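Local coordinates for protein beta-galactosidase (PDB 5MUJ) that probably hydrolyses an arabinofuranosidic linkage in the side chains of the plant pectin rhamnogalacturonan II, in a gut bacterium, at residues R108-R122 / S177-I189. Sequence-based numbering, arbitrary orientation.
Sequences RVLSYRDGKWDCNQR and STAHEWESLDKPI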
ATOM      1  N   ARG A 108     -10.396  14.688  -5.323  1.00 11.36           N
ATOM      2  CA  ARG A 108     -10.186  14.116  -3.987  1.00 11.45           C
ATOM      3  C   ARG A 108     -11.315  13.224  -3.483  1.00 11.38           C
ATOM      4  O   ARG A 108     -12.510  13.470  -3.756  1.00 13.74           O
ATOM      5  CB  ARG A 108      -9.946  15.223  -2.961  1.00 12.75           C
ATOM      6  CG  ARG A 108      -8.698  16.072  -3.178  1.00 13.27           C
ATOM      7  CD  ARG A 108      -8.829  17.321  -2.365  1.00 14.03           C
ATOM      8  NE  ARG A 108      -7.776  18.300  -2.508  1.00 14.08           N
ATOM      9  CZ  ARG A 108      -7.780  19.311  -3.349  1.00 12.91           C
ATOM     10  NH1 ARG A 108      -8.745  19.449  -4.272  1.00 14.52           N
ATOM     11  NH2 ARG A 108      -6.771  20.155  -3.322  1.00 12.55           N
ATOM     12  N   VAL A 109     -10.915  12.176  -2.746  1.00 11.44           N
ATOM     13  CA  VAL A 109     -11.848  11.351  -1.971  1.00 12.33           C
ATOM     14  C   VAL A 109     -11.645  11.430  -0.457  1.00 12.48           C
ATOM     15  O   VAL A 109     -12.563  11.052   0.285  1.00 12.92           O
ATOM     16  CB  VAL A 109     -11.837   9.870  -2.421  1.00 11.24           C
ATOM     17  CG1 VAL A 109     -12.303   9.750  -3.869  1.00 12.01           C
ATOM     18  CG2 VAL A 109     -10.465   9.255  -2.269  1.00 10.76           C
ATOM     19  N   LEU A 110     -10.475  11.896  -0.014  1.00 11.43           N
ATOM     20  CA  LEU A 110     -10.165  12.113   1.448  1.00 10.24           C
ATOM     21  C   LEU A 110      -9.343  13.378   1.518  1.00 10.43           C
ATOM     22  O   LEU A 110      -8.186  13.406   1.079  1.00 11.55           O
ATOM     23  CB  LEU A 110      -9.400  10.954   2.095  1.00 12.37           C
ATOM     24  CG  LEU A 110     -10.009   9.683   2.637  1.00 15.10           C
ATOM     25  CD1 LEU A 110      -8.991   9.066   3.607  1.00 16.29           C
ATOM     26  CD2 LEU A 110     -11.321   9.865   3.364  1.00 13.22           C
ATOM     27  N   SER A 111      -9.955  14.437   2.046  1.00 10.60           N
ATOM     28  CA  SER A 111      -9.378  15.773   2.041  1.00 10.71           C
ATOM     29  C   SER A 111      -8.967  16.151   3.472  1.00 10.39           C
ATOM     30  O   SER A 111      -9.490  15.588   4.419  1.00 12.62           O
ATOM     31  CB  SER A 111     -10.418  16.760   1.555  1.00 10.47           C
ATOM     32  OG  SER A 111     -10.972  16.346   0.313  1.00 13.36           O
ATOM     33  N   TYR A 112      -8.124  17.170   3.595  1.00 11.67           N
ATOM     34  CA  TYR A 112      -7.762  17.719   4.892  1.00 12.57           C
ATOM     35  C   TYR A 112      -9.043  18.058   5.643  1.00 12.92           C
ATOM     36  O   TYR A 112      -9.925  18.738   5.122  1.00 14.56           O
ATOM     37  CB  TYR A 112      -6.901  18.984   4.794  1.00 14.34           C
ATOM     38  CG  TYR A 112      -5.582  18.808   4.102  1.00 14.12           C
ATOM     39  CD1 TYR A 112      -4.617  17.933   4.590  1.00 13.08           C
ATOM     40  CD2 TYR A 112      -5.312  19.515   2.918  1.00 14.73           C
ATOM     41  CE1 TYR A 112      -3.433  17.757   3.909  1.00 12.66           C
ATOM     42  CE2 TYR A 112      -4.125  19.349   2.233  1.00 12.64           C
ATOM     43  CZ  TYR A 112      -3.168  18.484   2.746  1.00 11.82           C
ATOM     44  OH  TYR A 112      -1.982  18.293   2.100  1.00 14.24           O
ATOM     45  N   ARG A 113      -9.102  17.587   6.888  1.00 11.93           N
ATOM     46  CA  ARG A 113     -10.308  17.598   7.634  1.00 11.05           C
ATOM     47  C   ARG A 113     -10.138  18.475   8.911  1.00 12.21           C
ATOM     48  O   ARG A 113      -9.787  17.992  10.024  1.00 13.98           O
ATOM     49  CB  ARG A 113     -10.777  16.173   7.902  1.00 10.68           C
ATOM     50  CG  ARG A 113     -12.072  16.171   8.655  1.00 10.25           C
ATOM     51  CD  ARG A 113     -12.765  14.852   8.715  1.00 11.93           C
ATOM     52  NE  ARG A 113     -12.105  13.936   9.661  1.00 12.38           N
ATOM     53  CZ  ARG A 113     -12.757  13.035  10.403  1.00 15.74           C
ATOM     54  NH1 ARG A 113     -14.105  12.940  10.408  1.00 15.90           N
ATOM     55  NH2 ARG A 113     -12.053  12.199  11.173  1.00 15.38           N
ATOM     56  N   ASP A 114     -10.355  19.777   8.730  1.00 13.73           N
ATOM     57  CA  ASP A 114     -10.095  20.773   9.808  1.00 14.55           C
ATOM     58  C   ASP A 114     -10.900  20.485  11.073  1.00 14.36           C
ATOM     59  O   ASP A 114     -12.097  20.170  11.008  1.00 15.81           O
ATOM     60  CB  ASP A 114     -10.424  22.193   9.319  1.00 14.41           C
ATOM     61  CG  ASP A 114      -9.420  22.717   8.311  1.00 18.45           C
ATOM     62  OD1 ASP A 114      -8.206  22.463   8.435  1.00 19.45           O
ATOM     63  OD2 ASP A 114      -9.856  23.393   7.361  1.00 24.97           O
ATOM     64  N   GLY A 115     -10.238  20.592  12.238  1.00 14.31           N
ATOM     65  CA  GLY A 115     -10.902  20.391  13.515  1.00 14.79           C
ATOM     66  C   GLY A 115     -10.997  18.955  14.006  1.00 15.10           C
ATOM     67  O   GLY A 115     -11.597  18.715  15.063  1.00 17.37           O
ATOM     68  N   LYS A 116     -10.393  18.011  13.275  1.00 14.14           N
ATOM     69  CA  LYS A 116     -10.447  16.594  13.603  1.00 14.84           C
ATOM     70  C   LYS A 116      -9.032  16.046  13.840  1.00 13.15           C
ATOM     71  O   LYS A 116      -8.058  16.707  13.558  1.00 14.23           O
ATOM     72  CB  LYS A 116     -11.168  15.837  12.473  1.00 14.89           C
ATOM     73  CG  LYS A 116     -12.624  16.242  12.339  1.00 14.31           C
ATOM     74  CD  LYS A 116     -13.483  15.663  13.446  1.00 14.81           C
ATOM     75  CE  LYS A 116     -14.843  16.286  13.385  1.00 15.59           C
ATOM     76  NZ  LYS A 116     -15.784  15.753  14.361  1.00 14.95           N
ATOM     77  N   TRP A 117      -8.962  14.811  14.348  1.00 15.10           N
ATOM     78  CA  TRP A 117      -7.695  14.135  14.715  1.00 15.04           C
ATOM     79  C   TRP A 117      -6.758  13.930  13.534  1.00 14.54           C
ATOM     80  O   TRP A 117      -5.556  13.819  13.685  1.00 16.53           O
ATOM     81  CB  TRP A 117      -7.980  12.790  15.385  1.00 15.21           C
ATOM     82  CG  TRP A 117      -8.503  11.728  14.490  1.00 14.91           C
ATOM     83  CD1 TRP A 117      -9.806  11.495  14.141  1.00 14.76           C
ATOM     84  CD2 TRP A 117      -7.724  10.756  13.793  1.00 14.25           C
ATOM     85  NE1 TRP A 117      -9.891  10.435  13.298  1.00 14.12           N
ATOM     86  CE2 TRP A 117      -8.626   9.948  13.061  1.00 11.42           C
ATOM     87  CE3 TRP A 117      -6.353  10.486  13.718  1.00 13.06           C
ATOM     88  CZ2 TRP A 117      -8.198   8.892  12.246  1.00 11.57           C
ATOM     89  CZ3 TRP A 117      -5.929   9.441  12.954  1.00 11.78           C
ATOM     90  CH2 TRP A 117      -6.858   8.640  12.209  1.00 11.47           C
ATOM     91  N   ASP A 118      -7.356  13.847  12.362  1.00 14.08           N
ATOM     92  CA  ASP A 118      -6.632  13.587  11.125  1.00 13.07           C
ATOM     93  C   ASP A 118      -6.587  14.838  10.241  1.00 11.38           C
ATOM     94  O   ASP A 118      -6.634  14.734   9.023  1.00 14.18           O
ATOM     95  CB  ASP A 118      -7.292  12.411  10.399  1.00 10.99           C
ATOM     96  CG  ASP A 118      -8.779  12.615  10.156  1.00 13.94           C
ATOM     97  OD1 ASP A 118      -9.294  13.738  10.473  1.00 14.37           O
ATOM     98  OD2 ASP A 118      -9.439  11.666   9.617  1.00 15.26           O
ATOM     99  N   CYS A 119      -6.530  16.033  10.823  1.00 13.72           N
ATOM    100  CA  CYS A 119      -6.687  17.251  10.021  1.00 14.71           C
ATOM    101  C   CYS A 119      -5.630  17.441   8.936  1.00 14.75           C
ATOM    102  O   CYS A 119      -5.943  17.980   7.881  1.00 17.01           O
ATOM    103  CB  CYS A 119      -6.749  18.476  10.911  1.00 17.52           C
ATOM    104  SG  CYS A 119      -5.273  18.673  11.913  1.00 22.19           S
ATOM    105  N   ASN A 120      -4.414  16.944   9.154  1.00 13.20           N
ATOM    106  CA  ASN A 120      -3.263  17.187   8.252  1.00 12.28           C
ATOM    107  C   ASN A 120      -2.776  15.978   7.430  1.00 12.64           C
ATOM    108  O   ASN A 120      -2.070  16.166   6.436  1.00 13.47           O
ATOM    109  CB  ASN A 120      -2.091  17.783   9.066  1.00 13.53           C
ATOM    110  CG  ASN A 120      -2.387  19.177   9.570  1.00 14.17           C
ATOM    111  OD1 ASN A 120      -3.099  19.940   8.912  1.00 15.08           O
ATOM    112  ND2 ASN A 120      -1.821  19.541  10.722  1.00 14.29           N
ATOM    113  N   GLN A 121      -3.175  14.755   7.806  1.00 11.51           N
ATOM    114  CA  GLN A 121      -2.767  13.525   7.110  1.00 11.92           C
ATOM    115  C   GLN A 121      -3.966  12.641   6.863  1.00 11.79           C
ATOM    116  O   GLN A 121      -4.637  12.236   7.809  1.00 13.12           O
ATOM    117  CB  GLN A 121      -1.736  12.726   7.911  1.00 10.63           C
ATOM    118  CG  GLN A 121      -0.532  13.549   8.397  1.00 10.44           C
ATOM    119  CD  GLN A 121       0.478  13.826   7.282  1.00 11.91           C
ATOM    120  OE1 GLN A 121       0.436  13.200   6.241  1.00 14.77           O
ATOM    121  NE2 GLN A 121       1.376  14.747   7.505  1.00 11.19           N
ATOM    122  N   ARG A 122      -4.280  12.423   5.578  1.00 10.93           N
ATOM    123  CA  ARG A 122      -5.464  11.675   5.147  1.00 10.50           C
ATOM    124  C   ARG A 122      -5.065  10.796   3.967  1.00 10.41           C
ATOM    125  O   ARG A 122      -5.363  11.136   2.802  1.00 12.28           O
ATOM    126  CB  ARG A 122      -6.590  12.647   4.718  1.00 10.60           C
ATOM    127  CG  ARG A 122      -7.051  13.605   5.835  1.00 12.52           C
ATOM    128  CD  ARG A 122      -8.220  13.104   6.656  1.00 13.63           C
ATOM    129  NE  ARG A 122      -9.466  13.333   5.950  1.00 12.87           N
ATOM    130  CZ  ARG A 122     -10.598  12.650   6.087  1.00 14.20           C
ATOM    131  NH1 ARG A 122     -10.728  11.690   7.001  1.00 16.66           N
ATOM    132  NH2 ARG A 122     -11.641  12.970   5.323  1.00 16.22           N
ATOM    133  N   SER A 177     -16.687   5.290  -8.115  1.00 14.90           N
ATOM    134  CA  SER A 177     -16.056   5.825  -9.333  1.00 12.85           C
ATOM    135  C   SER A 177     -16.065   7.359  -9.464  1.00 14.62           C
ATOM    136  O   SER A 177     -15.625   7.878 -10.494  1.00 17.19           O
ATOM    137  CB  SER A 177     -16.708   5.192 -10.563  1.00 14.18           C
ATOM    138  OG  SER A 177     -18.009   5.729 -10.806  1.00 17.00           O
ATOM    139  N   THR A 178     -16.570   8.062  -8.430  1.00 15.34           N
ATOM    140  CA  THR A 178     -16.670   9.518  -8.400  1.00 13.81           C
ATOM    141  C   THR A 178     -15.787  10.132  -7.341  1.00 12.90           C
ATOM    142  O   THR A 178     -15.534   9.517  -6.291  1.00 13.16           O
ATOM    143  CB  THR A 178     -18.152   9.984  -8.237  1.00 13.72           C
ATOM    144  OG1 THR A 178     -18.686   9.629  -6.944  1.00 15.83           O
ATOM    145  CG2 THR A 178     -19.014   9.349  -9.322  1.00 15.19           C
ATOM    146  N   ALA A 179     -15.265  11.318  -7.626  1.00 14.03           N
ATOM    147  CA  ALA A 179     -14.429  12.059  -6.692  1.00 14.59           C
ATOM    148  C   ALA A 179     -15.402  12.788  -5.781  1.00 14.66           C
ATOM    149  O   ALA A 179     -15.776  13.921  -6.054  1.00 16.63           O
ATOM    150  CB  ALA A 179     -13.513  13.048  -7.405  1.00 15.93           C
ATOM    151  N   HIS A 180     -15.811  12.098  -4.719  1.00 15.39           N
ATOM    152  CA  HIS A 180     -16.599  12.645  -3.628  1.00 14.65           C
ATOM    153  C   HIS A 180     -15.921  12.231  -2.333  1.00 13.11           C
ATOM    154  O   HIS A 180     -15.142  11.280  -2.301  1.00 12.51           O
ATOM    155  CB  HIS A 180     -18.032  12.123  -3.686  1.00 17.14           C
ATOM    156  CG  HIS A 180     -18.170  10.697  -3.249  1.00 17.56           C
ATOM    157  ND1 HIS A 180     -17.801   9.635  -4.047  1.00 15.85           N
ATOM    158  CD2 HIS A 180     -18.611  10.159  -2.089  1.00 17.34           C
ATOM    159  CE1 HIS A 180     -18.019   8.503  -3.401  1.00 15.33           C
ATOM    160  NE2 HIS A 180     -18.507   8.796  -2.204  1.00 15.10           N
ATOM    161  N   GLU A 181     -16.260  12.951  -1.276  1.00 10.67           N
ATOM    162  CA  GLU A 181     -15.645  12.726   0.062  1.00 11.31           C
ATOM    163  C   GLU A 181     -16.270  11.512   0.756  1.00 11.25           C
ATOM    164  O   GLU A 181     -17.471  11.436   0.972  1.00 13.62           O
ATOM    165  CB  GLU A 181     -15.752  13.966   0.958  1.00 13.28           C
ATOM    166  CG  GLU A 181     -14.848  13.929   2.200  1.00 13.81           C
ATOM    167  CD  GLU A 181     -13.395  14.313   1.937  1.00 13.86           C
ATOM    168  OE1 GLU A 181     -13.008  14.693   0.812  1.00 15.20           O
ATOM    169  OE2 GLU A 181     -12.600  14.292   2.882  1.00 14.05           O
ATOM    170  N   TRP A 182     -15.421  10.570   1.141  1.00 12.06           N
ATOM    171  CA  TRP A 182     -15.859   9.437   1.932  1.00 10.94           C
ATOM    172  C   TRP A 182     -15.971   9.930   3.406  1.00 11.96           C
ATOM    173  O   TRP A 182     -15.366  10.903   3.768  1.00 14.04           O
ATOM    174  CB  TRP A 182     -14.841   8.292   1.797  1.00 10.68           C
ATOM    175  CG  TRP A 182     -14.758   7.632   0.440  1.00 11.27           C
ATOM    176  CD1 TRP A 182     -14.779   8.230  -0.779  1.00 11.96           C
ATOM    177  CD2 TRP A 182     -14.664   6.233   0.207  1.00 11.51           C
ATOM    178  NE1 TRP A 182     -14.638   7.288  -1.746  1.00 12.35           N
ATOM    179  CE2 TRP A 182     -14.579   6.045  -1.185  1.00 11.60           C
ATOM    180  CE3 TRP A 182     -14.590   5.108   1.057  1.00 13.55           C
ATOM    181  CZ2 TRP A 182     -14.471   4.778  -1.758  1.00 12.59           C
ATOM    182  CZ3 TRP A 182     -14.471   3.855   0.492  1.00 12.63           C
ATOM    183  CH2 TRP A 182     -14.426   3.694  -0.903  1.00 12.76           C
ATOM    184  N   GLU A 183     -16.853   9.302   4.161  1.00 11.77           N
ATOM    185  CA  GLU A 183     -17.100   9.650   5.564  1.00 11.73           C
ATOM    186  C   GLU A 183     -16.118   8.951   6.459  1.00 14.25           C
ATOM    187  O   GLU A 183     -15.734   7.826   6.219  1.00 18.27           O
ATOM    188  CB  GLU A 183     -18.510   9.213   5.953  1.00 10.91           C
ATOM    189  CG  GLU A 183     -19.576   9.931   5.145  1.00 14.31           C
ATOM    190  CD  GLU A 183     -21.004   9.552   5.473  1.00 19.92           C
ATOM    191  OE1 GLU A 183     -21.227   8.569   6.223  1.00 19.87           O
ATOM    192  OE2 GLU A 183     -21.906  10.251   4.945  1.00 22.10           O
ATOM    193  N   SER A 184     -15.731   9.636   7.508  1.00 11.91           N
ATOM    194  CA  SER A 184     -14.759   9.058   8.440  1.00 12.51           C
ATOM    195  C   SER A 184     -15.109   9.233   9.900  1.00 15.16           C
ATOM    196  O   SER A 184     -15.904  10.104  10.281  1.00 17.17           O
ATOM    197  CB  SER A 184     -13.385   9.545   8.104  1.00 12.94           C
ATOM    198  OG  SER A 184     -13.281  10.909   8.232  1.00 18.34           O
ATOM    199  N   LEU A 185     -14.545   8.328  10.687  1.00 14.86           N
ATOM    200  CA  LEU A 185     -14.732   8.341  12.169  1.00 13.81           C
ATOM    201  C   LEU A 185     -13.953   9.457  12.845  1.00 14.99           C
ATOM    202  O   LEU A 185     -12.889   9.870  12.386  1.00 18.00           O
ATOM    203  CB  LEU A 185     -14.375   6.997  12.766  1.00 17.00           C
ATOM    204  CG  LEU A 185     -15.253   5.807  12.376  1.00 17.62           C
ATOM    205  CD1 LEU A 185     -14.885   4.606  13.209  1.00 15.83           C
ATOM    206  CD2 LEU A 185     -16.758   6.100  12.469  1.00 21.60           C
ATOM    207  N   ASP A 186     -14.460   9.898  13.990  1.00 16.84           N
ATOM    208  CA  ASP A 186     -13.853  11.001  14.710  1.00 17.64           C
ATOM    209  C   ASP A 186     -12.737  10.606  15.700  1.00 17.98           C
ATOM    210  O   ASP A 186     -12.191  11.477  16.389  1.00 18.22           O
ATOM    211  CB  ASP A 186     -14.959  11.806  15.386  1.00 20.44           C
ATOM    212  CG  ASP A 186     -15.776  12.601  14.392  1.00 24.06           C
ATOM    213  OD1 ASP A 186     -15.509  12.576  13.154  1.00 31.09           O
ATOM    214  OD2 ASP A 186     -16.704  13.285  14.837  1.00 34.47           O
ATOM    215  N   LYS A 187     -12.391   9.311  15.686  1.00 16.39           N
ATOM    216  CA  LYS A 187     -11.317   8.699  16.415  1.00 15.90           C
ATOM    217  C   LYS A 187     -10.633   7.692  15.478  1.00 14.27           C
ATOM    218  O   LYS A 187     -11.298   7.098  14.618  1.00 16.21           O
ATOM    219  CB  LYS A 187     -11.901   7.961  17.635  1.00 21.58           C
ATOM    220  CG  LYS A 187     -12.809   6.760  17.313  1.00 26.52           C
ATOM    221  CD  LYS A 187     -13.734   6.360  18.463  1.00 32.66           C
ATOM    222  CE  LYS A 187     -13.065   5.443  19.479  1.00 35.59           C
ATOM    223  NZ  LYS A 187     -13.700   5.495  20.836  1.00 35.78           N
ATOM    224  N   PRO A 188      -9.313   7.473  15.646  1.00 14.53           N
ATOM    225  CA  PRO A 188      -8.729   6.347  14.926  1.00 14.37           C
ATOM    226  C   PRO A 188      -9.334   5.020  15.365  1.00 14.85           C
ATOM    227  O   PRO A 188      -9.852   4.914  16.483  1.00 18.09           O
ATOM    228  CB  PRO A 188      -7.248   6.400  15.284  1.00 16.77           C
ATOM    229  CG  PRO A 188      -7.089   7.363  16.392  1.00 17.31           C
ATOM    230  CD  PRO A 188      -8.349   8.155  16.541  1.00 15.97           C
ATOM    231  N   ILE A 189      -9.239   4.008  14.521  1.00 12.59           N
ATOM    232  CA  ILE A 189      -9.608   2.642  14.906  1.00 12.47           C
ATOM    233  C   ILE A 189      -8.472   1.853  15.566  1.00 14.90           C
ATOM    234  O   ILE A 189      -8.740   0.938  16.351  1.00 17.11           O
ATOM    235  CB  ILE A 189     -10.274   1.827  13.761  1.00 11.97           C
ATOM    236  CG1 ILE A 189      -9.469   1.865  12.437  1.00 12.78           C
ATOM    237  CG2 ILE A 189     -11.729   2.271  13.623  1.00 13.22           C
ATOM    238  CD1 ILE A 189      -9.865   0.757  11.483  1.00 12.99           C
TER
HETATM  239  O   HOH W   1     -13.847  14.957  -1.707  1.00 16.89           O
HETATM  240  O   HOH W   2     -13.440  15.898  -5.208  1.00 19.74           O
HETATM  241  O   HOH W   3     -15.996  12.680   7.800  1.00 27.24           O
HETATM  242  O   HOH W   4     -11.462  14.047  15.751  1.00 16.91           O
HETATM  243  O   HOH W   5     -14.567  12.169   5.911  1.00 19.78           O
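V109 O accepts W182 N at 3.0 Å (N-H...O 172°), a single backbone bond joining the end of outer strand 104-110 of one four-stranded antiparallel blade to the residue just before outer strand 183-184 of the next, in a fold of five such sheets consistent with a five-bladed beta-propeller. V109 CB also packs against W182 CD1. At S111, backbone N (2.8 Å to E181 OE2) and OG (to E181 OE1) meet the carboxylate on its syn sides; E181 can fold back to them because its chain bends at chi2 (81°). R113 lies with S184 OG 3.0 Å above its guanidinium plane, while NH2 donates to L185 O, which lies near that plane, at 2.8 Å, and NE to D118 OD1. K116 NZ forms a salt bridge with D186 OD2 from above the carboxylate plane, 2.7 Å away. W117 NE1 reaches L185 O from the carbonyl face opposite R113 NH2, and P188 CD makes a CH-pi contact over the five-membered ring of W117, 3.9 Å from its centroid. A leucine in place of W117 would probably cost L185 O the indole N-H and leave P188 without the aromatic face. R122 completes a salt-bridge network of R113, K116, D118, E181 and D186: NH1 bridges to D118 OD2, also hydrogen-bonded to Y150 OH, and NH2 to the anti side of E181 OE2 at 2.9 Å.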